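Local coordinates for cell division control protein 73 (Saccharomyces cerevisiae, PDB 3V46) that serves as a subunit of the Paf1 transcription elongation complex and, through its C-terminal Ras-like domain, promotes association of that complex with chromatin, at residues D74-F79 and F100-W105; Y119-F122 and S126-Q129; I57-E62 and Y155-L160. All blocks are in the same frame, centred on the assembly; numbering follows the deposited sequence.

Overall arrangement
The three contacts lie in different parts of one Ras-like domain. Contact 3 is buried: it joins edge strand 54-59 to the long helix 149-166 through a tryptophan, aromatic and aliphatic groups and one lysine. Contacts 1 and 2 are only partly buried. Contact 1 brings together two loops by a small threonine, an amide and a tyrosine, whereas contact 2 packs the end of a strand against the loop that follows it and includes a bridging water. Contacts 2 and 3 reach the same sheet and touch, Phe120 CZ lying 4.0 Å from Phe156 CD1; contact 1 is on the other side of the chain's centre from contact 3.

Contact 1. Residues D74-F79 and F100-W105; sequences DNTRMF and FNNYQW
Thr76, which meets both Asn102 and Tyr103, is presented by a loop in which a nearly straight bond, 2.9 Å long, runs from Asn75 ND2 to Asp74 OD1. That carboxylate oxygen lies almost in the plane of the Asn75 amide, and the other end of the amide is used as well: Asn75 OD1 accepts from the backbone N of Arg77 at 2.9 Å, closing an Asx turn. Asparagine suits this place because one short side chain can donate and accept at once. Thr76 then begins a type I turn, closed by Phe79 N to Thr76 O at 3.2 Å.

Across the contact the two branches of Thr76 divide the work. Its OG1 lies 3.1 Å from Asn102 ND2, the two side chains running past each other in opposite directions. Its methyl, CG2, approaches Tyr103 CE1 at 3.9 Å, the side chains crossing at about a right angle. With chi1 at 58°, OG1 sits between the backbone N and carbonyl carbon, and CG2 lies beside the backbone N, where it faces Tyr103. The hydroxyl of Tyr103 is bonded to Gln99, while Trp85 touches both Thr76 and Tyr103.

Both loops follow the C-terminal ends of parallel strands, 68-73 and 88-92, the side on which nucleotide-binding relatives hold GTP; segment 74-79 corresponds in topology to switch II of Ras, though this domain does not bind GTP.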
loop_
_atom_site.group_PDB
_atom_site.type_symbol
_atom_site.label_atom_id
_atom_site.label_comp_id
_atom_site.label_asym_id
_atom_site.label_seq_id
_atom_site.Cartn_x
_atom_site.Cartn_y
_atom_site.Cartn_z
ATOM N N ASP A 74 -7.470 -5.033 3.781
ATOM C CA ASP A 74 -7.964 -5.228 2.414
ATOM C C ASP A 74 -9.416 -4.811 2.245
ATOM O O ASP A 74 -10.032 -5.096 1.224
ATOM C CB ASP A 74 -7.758 -6.675 1.938
ATOM C CG ASP A 74 -8.692 -7.686 2.605
ATOM O OD1 ASP A 74 -9.538 -7.306 3.430
ATOM O OD2 ASP A 74 -8.584 -8.890 2.282
ATOM N N ASN A 75 -9.940 -4.100 3.240
ATOM C CA ASN A 75 -11.344 -3.726 3.282
ATOM C C ASN A 75 -11.502 -2.496 4.169
ATOM O O ASN A 75 -10.550 -2.051 4.794
ATOM C CB ASN A 75 -12.167 -4.874 3.862
ATOM C CG ASN A 75 -11.844 -5.121 5.320
ATOM O OD1 ASN A 75 -12.487 -4.568 6.216
ATOM N ND2 ASN A 75 -10.813 -5.907 5.570
ATOM N N THR A 76 -12.701 -1.944 4.234
ATOM C CA THR A 76 -12.915 -0.735 5.025
ATOM C C THR A 76 -13.929 -0.929 6.145
ATOM O O THR A 76 -14.547 0.037 6.595
ATOM C CB THR A 76 -13.362 0.448 4.140
ATOM O OG1 THR A 76 -14.561 0.103 3.445
ATOM C CG2 THR A 76 -12.279 0.810 3.125
ATOM N N ARG A 77 -14.092 -2.167 6.607
ATOM C CA ARG A 77 -15.048 -2.451 7.676
ATOM C C ARG A 77 -14.673 -1.767 9.001
ATOM O O ARG A 77 -15.543 -1.466 9.813
ATOM C CB ARG A 77 -15.183 -3.963 7.886
ATOM C CG ARG A 77 -15.693 -4.716 6.658
ATOM C CD ARG A 77 -15.992 -6.189 6.964
ATOM N NE ARG A 77 -14.800 -6.918 7.404
ATOM C CZ ARG A 77 -13.927 -7.496 6.580
ATOM N NH1 ARG A 77 -12.869 -8.131 7.067
ATOM N NH2 ARG A 77 -14.110 -7.439 5.267
ATOM N N MET A 78 -13.386 -1.526 9.215
ATOM C CA MET A 78 -12.910 -0.928 10.462
ATOM C C MET A 78 -13.248 0.554 10.552
ATOM O O MET A 78 -13.083 1.158 11.606
ATOM C CB MET A 78 -11.391 -1.091 10.600
ATOM C CG MET A 78 -10.569 -0.165 9.702
ATOM S SD MET A 78 -8.794 -0.260 10.022
ATOM C CE MET A 78 -8.646 0.685 11.536
ATOM N N PHE A 79 -13.708 1.135 9.449
ATOM C CA PHE A 79 -13.889 2.579 9.364
ATOM C C PHE A 79 -15.269 2.978 9.859
ATOM O O PHE A 79 -16.125 3.404 9.087
ATOM C CB PHE A 79 -13.662 3.052 7.928
ATOM C CG PHE A 79 -12.228 2.962 7.488
ATOM C CD1 PHE A 79 -11.696 1.768 7.052
ATOM C CD2 PHE A 79 -11.413 4.074 7.526
ATOM C CE1 PHE A 79 -10.375 1.694 6.654
ATOM C CE2 PHE A 79 -10.104 4.000 7.133
ATOM C CZ PHE A 79 -9.587 2.808 6.700
ATOM N N PHE A 100 -12.571 2.910 -5.137
ATOM C CA PHE A 100 -12.696 4.024 -4.192
ATOM C C PHE A 100 -14.139 4.426 -3.869
ATOM O O PHE A 100 -14.360 5.394 -3.148
ATOM C CB PHE A 100 -11.926 5.234 -4.736
ATOM C CG PHE A 100 -10.657 4.857 -5.449
ATOM C CD1 PHE A 100 -9.608 4.277 -4.756
ATOM C CD2 PHE A 100 -10.516 5.064 -6.810
ATOM C CE1 PHE A 100 -8.454 3.904 -5.404
ATOM C CE2 PHE A 100 -9.348 4.700 -7.455
ATOM C CZ PHE A 100 -8.322 4.111 -6.748
ATOM N N ASN A 101 -15.117 3.677 -4.362
ATOM C CA ASN A 101 -16.506 4.132 -4.277
ATOM C C ASN A 101 -17.007 4.398 -2.853
ATOM O O ASN A 101 -17.782 5.329 -2.628
ATOM C CB ASN A 101 -17.445 3.156 -4.982
ATOM C CG ASN A 101 -18.890 3.610 -4.917
ATOM O OD1 ASN A 101 -19.705 3.039 -4.188
ATOM N ND2 ASN A 101 -19.210 4.665 -5.662
ATOM N N ASN A 102 -16.570 3.590 -1.894
ATOM C CA ASN A 102 -17.011 3.740 -0.506
ATOM C C ASN A 102 -15.967 4.422 0.383
ATOM O O ASN A 102 -16.079 4.423 1.608
ATOM C CB ASN A 102 -17.388 2.372 0.072
ATOM C CG ASN A 102 -17.655 2.418 1.564
ATOM O OD1 ASN A 102 -18.746 2.789 2.005
ATOM N ND2 ASN A 102 -16.652 2.039 2.354
ATOM N N TYR A 103 -14.955 5.011 -0.238
ATOM C CA TYR A 103 -13.929 5.728 0.507
ATOM C C TYR A 103 -14.455 7.121 0.885
ATOM O O TYR A 103 -15.358 7.646 0.234
ATOM C CB TYR A 103 -12.656 5.875 -0.338
ATOM C CG TYR A 103 -11.794 4.626 -0.521
ATOM C CD1 TYR A 103 -12.269 3.353 -0.250
ATOM C CD2 TYR A 103 -10.486 4.747 -0.964
ATOM C CE1 TYR A 103 -11.458 2.229 -0.429
ATOM C CE2 TYR A 103 -9.673 3.643 -1.142
ATOM C CZ TYR A 103 -10.155 2.385 -0.876
ATOM O OH TYR A 103 -9.308 1.299 -1.055
ATOM N N GLN A 104 -13.879 7.729 1.918
ATOM C CA GLN A 104 -14.295 9.066 2.334
ATOM C C GLN A 104 -14.168 10.030 1.166
ATOM O O GLN A 104 -15.052 10.862 0.929
ATOM C CB GLN A 104 -13.428 9.562 3.489
ATOM C CG GLN A 104 -13.839 10.908 4.022
ATOM C CD GLN A 104 -15.236 10.886 4.601
ATOM O OE1 GLN A 104 -15.653 9.899 5.206
ATOM N NE2 GLN A 104 -15.968 11.974 4.415
ATOM N N TRP A 105 -13.048 9.922 0.454
ATOM C CA TRP A 105 -12.804 10.710 -0.747
ATOM C C TRP A 105 -12.829 9.736 -1.913
ATOM O O TRP A 105 -11.900 8.934 -2.092
ATOM C CB TRP A 105 -11.459 11.449 -0.646
ATOM C CG TRP A 105 -11.337 12.189 0.644
ATOM C CD1 TRP A 105 -11.910 13.388 0.957
ATOM C CD2 TRP A 105 -10.628 11.765 1.815
ATOM N NE1 TRP A 105 -11.601 13.739 2.248
ATOM C CE2 TRP A 105 -10.809 12.762 2.796
ATOM C CE3 TRP A 105 -9.847 10.644 2.125
ATOM C CZ2 TRP A 105 -10.244 12.673 4.066
ATOM C CZ3 TRP A 105 -9.287 10.558 3.384
ATOM C CH2 TRP A 105 -9.492 11.567 4.341
#

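Contact 2. Residues Y119-F122 and S126-Q129; sequences YFHF and SVPQ
Mostly apolar packing joins the end of strand 116-122 to the loop that leads from it into helix 129-133, within a beta-alpha-beta crossover of the Ras-like fold; the chain returns through that helix to the neighbouring parallel strand 136-141. Tyr119 and His121, two residues apart on the strand, both point toward the loop, and Val127 divides its methyls between them.

Val127 CG2 sits over one face of the His121 imidazole, 3.9 Å from the ring centroid and 20° off its normal, a CH-pi contact displaced toward the rim. With chi1 at 66°, the ring turns that face to Val127 and ND1 toward Phe122 O. His121 ND1 donates weakly to Phe122 O at 3.1 Å and, again weakly, to Asp125 O, the two bonds sharing its one hydrogen. A beta-branched valine fits here because its other methyl, CG1, reaches Tyr119 CE2 at 4.0 Å.

Pro128 takes the N-cap position of helix 129-133, a place where the missing N-H of proline costs no helical bond. Its CD lies 3.5 Å from Tyr119 OH and 4.1 Å from Tyr119 CZ. The phenol also serves a polar role: a water in the plane of the ring binds Tyr119 OH at 2.7 Å and donates to Ser126 O at 2.7 Å.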
loop_
_atom_site.group_PDB
_atom_site.type_symbol
_atom_site.label_atom_id
_atom_site.label_comp_id
_atom_site.label_asym_id
_atom_site.label_seq_id
_atom_site.Cartn_x
_atom_site.Cartn_y
_atom_site.Cartn_z
ATOM N N TYR A 119 0.835 1.932 -7.397
ATOM C CA TYR A 119 0.355 0.934 -8.331
ATOM C C TYR A 119 1.527 0.008 -8.666
ATOM O O TYR A 119 2.467 0.404 -9.341
ATOM C CB TYR A 119 -0.195 1.574 -9.613
ATOM C CG TYR A 119 -0.669 0.555 -10.621
ATOM C CD1 TYR A 119 -1.889 -0.090 -10.465
ATOM C CD2 TYR A 119 0.100 0.238 -11.732
ATOM C CE1 TYR A 119 -2.329 -1.025 -11.371
ATOM C CE2 TYR A 119 -0.336 -0.691 -12.655
ATOM C CZ TYR A 119 -1.548 -1.323 -12.467
ATOM O OH TYR A 119 -1.995 -2.241 -13.383
ATOM N N PHE A 120 1.469 -1.220 -8.175
ATOM C CA PHE A 120 2.514 -2.206 -8.421
ATOM C C PHE A 120 2.118 -3.099 -9.588
ATOM O O PHE A 120 0.957 -3.517 -9.708
ATOM C CB PHE A 120 2.738 -3.085 -7.178
ATOM C CG PHE A 120 3.546 -2.428 -6.094
ATOM C CD1 PHE A 120 2.957 -1.537 -5.209
ATOM C CD2 PHE A 120 4.893 -2.720 -5.947
ATOM C CE1 PHE A 120 3.703 -0.950 -4.203
ATOM C CE2 PHE A 120 5.638 -2.143 -4.938
ATOM C CZ PHE A 120 5.047 -1.250 -4.074
ATOM N N HIS A 121 3.083 -3.391 -10.451
ATOM C CA HIS A 121 2.835 -4.272 -11.580
ATOM C C HIS A 121 4.134 -4.920 -12.042
ATOM O O HIS A 121 5.225 -4.516 -11.638
ATOM C CB HIS A 121 2.203 -3.496 -12.733
ATOM C CG HIS A 121 3.111 -2.470 -13.328
ATOM N ND1 HIS A 121 3.750 -2.654 -14.537
ATOM C CD2 HIS A 121 3.500 -1.255 -12.877
ATOM C CE1 HIS A 121 4.491 -1.594 -14.803
ATOM N NE2 HIS A 121 4.360 -0.732 -13.812
ATOM N N PHE A 122 4.012 -5.950 -12.860
ATOM C CA PHE A 122 5.191 -6.623 -13.378
ATOM C C PHE A 122 5.771 -5.872 -14.552
ATOM O O PHE A 122 5.039 -5.359 -15.404
ATOM C CB PHE A 122 4.869 -8.050 -13.805
ATOM C CG PHE A 122 4.685 -8.996 -12.655
ATOM C CD1 PHE A 122 5.635 -9.074 -11.653
ATOM C CD2 PHE A 122 3.569 -9.802 -12.579
ATOM C CE1 PHE A 122 5.475 -9.944 -10.592
ATOM C CE2 PHE A 122 3.398 -10.676 -11.519
ATOM C CZ PHE A 122 4.352 -10.745 -10.526
ATOM N N SER A 126 1.602 -3.636 -19.330
ATOM C CA SER A 126 1.223 -2.242 -19.522
ATOM C C SER A 126 0.398 -1.723 -18.363
ATOM O O SER A 126 -0.314 -2.475 -17.709
ATOM C CB SER A 126 0.422 -2.075 -20.813
ATOM O OG SER A 126 1.114 -2.632 -21.912
ATOM N N VAL A 127 0.503 -0.421 -18.127
ATOM C CA VAL A 127 -0.314 0.261 -17.146
ATOM C C VAL A 127 -1.562 0.795 -17.853
ATOM O O VAL A 127 -1.457 1.440 -18.894
ATOM C CB VAL A 127 0.485 1.416 -16.511
ATOM C CG1 VAL A 127 -0.337 2.146 -15.461
ATOM C CG2 VAL A 127 1.786 0.890 -15.919
ATOM N N PRO A 128 -2.758 0.514 -17.303
ATOM C CA PRO A 128 -3.986 1.044 -17.908
ATOM C C PRO A 128 -3.894 2.567 -18.060
ATOM O O PRO A 128 -3.323 3.234 -17.204
ATOM C CB PRO A 128 -5.072 0.654 -16.898
ATOM C CG PRO A 128 -4.518 -0.538 -16.187
ATOM C CD PRO A 128 -3.033 -0.332 -16.128
ATOM N N GLN A 129 -4.427 3.121 -19.141
ATOM C CA GLN A 129 -4.277 4.551 -19.358
ATOM C C GLN A 129 -4.816 5.370 -18.185
ATOM O O GLN A 129 -4.199 6.359 -17.789
ATOM C CB GLN A 129 -4.958 4.995 -20.656
ATOM C CG GLN A 129 -4.635 6.439 -21.025
ATOM C CD GLN A 129 -3.155 6.651 -21.305
ATOM O OE1 GLN A 129 -2.494 7.450 -20.643
ATOM N NE2 GLN A 129 -2.631 5.937 -22.294
HETATM O O HOH W 1 -0.309 -3.315 -15.141
#

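Contact 3. Residues I57-E62 and Y155-L160; sequences IEKNFE and YFWHSL
Segment 57-62 starts as strand and passes into loop, while 155-160 is regular helix; the CA atoms of Phe61 and Trp157 are 8.3 Å apart. Trp157 spans the distance between them, its indole reaching from the helix to three residues of the other segment.

Lys59 lies along one face of it. A bend at chi2 (69°) lays the aliphatic chain over the rings, with Lys59 CD above the centre of the indole and Lys59 CE 3.7 Å from Trp157 CG. The ammonium NZ stands 3.9 Å from the centroid of the five-membered ring, 15° off its normal, a cation-pi contact. In this Ras-like domain the indole thus fastens the C-terminal helix 149-166 to edge strand 54-59, and its NE1 bonds Leu36 O of helix 32-38.

Ile57 meets the rim instead, its CG2 being 4.1 Å from Trp157 CH2 near the indole plane. Phe61 comes in obliquely, its plane at 73° to that of the six-membered ring, with Phe61 CZ 3.7 Å from Trp157 CE3. Lys59 CG covers a face of the Phe61 ring, and the edge of that ring, at Phe61 CE1, comes within 3.6 Å of Trp157 O.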
loop_
_atom_site.group_PDB
_atom_site.type_symbol
_atom_site.label_atom_id
_atom_site.label_comp_id
_atom_site.label_asym_id
_atom_site.label_seq_id
_atom_site.Cartn_x
_atom_site.Cartn_y
_atom_site.Cartn_z
ATOM N N ILE A 57 2.252 -4.554 10.684
ATOM C CA ILE A 57 3.685 -4.483 10.457
ATOM C C ILE A 57 4.245 -3.327 11.264
ATOM O O ILE A 57 3.734 -2.208 11.190
ATOM C CB ILE A 57 4.016 -4.262 8.956
ATOM C CG1 ILE A 57 3.641 -5.492 8.125
ATOM C CG2 ILE A 57 5.498 -3.964 8.768
ATOM C CD1 ILE A 57 3.985 -5.354 6.636
ATOM N N GLU A 58 5.291 -3.591 12.042
ATOM C CA GLU A 58 5.978 -2.537 12.755
ATOM C C GLU A 58 7.260 -2.211 11.998
ATOM O O GLU A 58 7.969 -3.113 11.536
ATOM C CB GLU A 58 6.296 -2.981 14.185
ATOM C CG GLU A 58 6.968 -1.913 15.015
ATOM C CD GLU A 58 6.855 -2.154 16.523
ATOM O OE1 GLU A 58 5.809 -2.627 17.011
ATOM O OE2 GLU A 58 7.825 -1.870 17.218
ATOM N N LYS A 59 7.541 -0.922 11.858
ATOM C CA LYS A 59 8.718 -0.450 11.155
ATOM C C LYS A 59 9.492 0.550 11.992
ATOM O O LYS A 59 8.928 1.507 12.526
ATOM C CB LYS A 59 8.314 0.212 9.834
ATOM C CG LYS A 59 9.478 0.796 9.029
ATOM C CD LYS A 59 10.370 -0.303 8.482
ATOM C CE LYS A 59 11.450 0.262 7.569
ATOM N NZ LYS A 59 12.395 -0.791 7.130
ATOM N N ASN A 60 10.794 0.322 12.104
ATOM C CA ASN A 60 11.687 1.298 12.702
ATOM C C ASN A 60 12.315 2.108 11.567
ATOM O O ASN A 60 13.152 1.608 10.816
ATOM C CB ASN A 60 12.752 0.596 13.541
ATOM C CG ASN A 60 13.563 1.565 14.379
ATOM O OD1 ASN A 60 14.716 1.861 14.068
ATOM N ND2 ASN A 60 12.954 2.075 15.450
ATOM N N PHE A 61 11.866 3.348 11.416
ATOM C CA PHE A 61 12.387 4.243 10.389
ATOM C C PHE A 61 13.596 5.002 10.903
ATOM O O PHE A 61 13.658 5.381 12.077
ATOM C CB PHE A 61 11.331 5.272 10.001
ATOM C CG PHE A 61 10.163 4.716 9.239
ATOM C CD1 PHE A 61 10.270 4.445 7.889
ATOM C CD2 PHE A 61 8.944 4.494 9.869
ATOM C CE1 PHE A 61 9.188 3.962 7.169
ATOM C CE2 PHE A 61 7.856 4.013 9.155
ATOM C CZ PHE A 61 7.983 3.739 7.804
ATOM N N GLU A 62 14.552 5.245 10.017
ATOM C CA GLU A 62 15.737 6.010 10.362
ATOM C C GLU A 62 15.414 7.427 10.802
ATOM O O GLU A 62 16.120 8.002 11.630
ATOM C CB GLU A 62 16.662 6.093 9.153
ATOM C CG GLU A 62 17.241 4.774 8.738
ATOM C CD GLU A 62 17.835 4.839 7.353
ATOM O OE1 GLU A 62 17.080 5.099 6.389
ATOM O OE2 GLU A 62 19.054 4.641 7.230
ATOM N N TYR A 155 13.361 1.187 -1.304
ATOM C CA TYR A 155 12.820 2.395 -1.903
ATOM C C TYR A 155 11.382 2.631 -1.463
ATOM O O TYR A 155 10.974 3.764 -1.212
ATOM C CB TYR A 155 12.884 2.325 -3.425
ATOM C CG TYR A 155 12.168 3.496 -4.032
ATOM C CD1 TYR A 155 12.758 4.746 -4.083
ATOM C CD2 TYR A 155 10.873 3.365 -4.488
ATOM C CE1 TYR A 155 12.083 5.826 -4.610
ATOM C CE2 TYR A 155 10.195 4.427 -5.010
ATOM C CZ TYR A 155 10.799 5.661 -5.073
ATOM O OH TYR A 155 10.110 6.735 -5.597
ATOM N N PHE A 156 10.601 1.565 -1.352
ATOM C CA PHE A 156 9.230 1.727 -0.916
ATOM C C PHE A 156 9.196 2.310 0.483
ATOM O O PHE A 156 8.457 3.251 0.750
ATOM C CB PHE A 156 8.452 0.418 -0.920
ATOM C CG PHE A 156 7.117 0.550 -0.266
ATOM C CD1 PHE A 156 6.044 1.060 -0.981
ATOM C CD2 PHE A 156 6.940 0.235 1.080
ATOM C CE1 PHE A 156 4.821 1.232 -0.394
ATOM C CE2 PHE A 156 5.701 0.398 1.678
ATOM C CZ PHE A 156 4.636 0.896 0.935
ATOM N N TRP A 157 9.978 1.740 1.393
ATOM C CA TRP A 157 9.964 2.239 2.758
ATOM C C TRP A 157 10.450 3.676 2.837
ATOM O O TRP A 157 9.936 4.448 3.643
ATOM C CB TRP A 157 10.788 1.344 3.678
ATOM C CG TRP A 157 10.109 0.084 4.113
ATOM C CD1 TRP A 157 10.542 -1.187 3.896
ATOM C CD2 TRP A 157 8.897 -0.029 4.867
ATOM N NE1 TRP A 157 9.684 -2.086 4.478
ATOM C CE2 TRP A 157 8.669 -1.401 5.086
ATOM C CE3 TRP A 157 7.996 0.896 5.399
ATOM C CZ2 TRP A 157 7.567 -1.870 5.795
ATOM C CZ3 TRP A 157 6.905 0.427 6.108
ATOM C CH2 TRP A 157 6.702 -0.943 6.304
ATOM N N HIS A 158 11.443 4.037 2.022
ATOM C CA HIS A 158 11.930 5.414 1.965
ATOM C C HIS A 158 10.821 6.350 1.478
ATOM O O HIS A 158 10.628 7.432 2.030
ATOM C CB HIS A 158 13.178 5.493 1.063
ATOM C CG HIS A 158 13.584 6.883 0.683
ATOM N ND1 HIS A 158 14.465 7.632 1.432
ATOM C CD2 HIS A 158 13.248 7.651 -0.381
ATOM C CE1 HIS A 158 14.648 8.806 0.853
ATOM N NE2 HIS A 158 13.923 8.842 -0.251
ATOM N N SER A 159 10.079 5.908 0.459
ATOM C CA SER A 159 8.966 6.665 -0.107
ATOM C C SER A 159 7.899 6.890 0.950
ATOM O O SER A 159 7.369 7.990 1.104
ATOM C CB SER A 159 8.368 5.908 -1.301
ATOM O OG SER A 159 7.188 6.530 -1.774
ATOM N N LEU A 160 7.594 5.840 1.703
ATOM C CA LEU A 160 6.568 5.941 2.726
ATOM C C LEU A 160 7.051 6.786 3.917
ATOM O O LEU A 160 6.290 7.558 4.486
ATOM C CB LEU A 160 6.148 4.544 3.173
ATOM C CG LEU A 160 4.968 4.495 4.133
ATOM C CD1 LEU A 160 3.749 5.213 3.558
ATOM C CD2 LEU A 160 4.632 3.052 4.458
#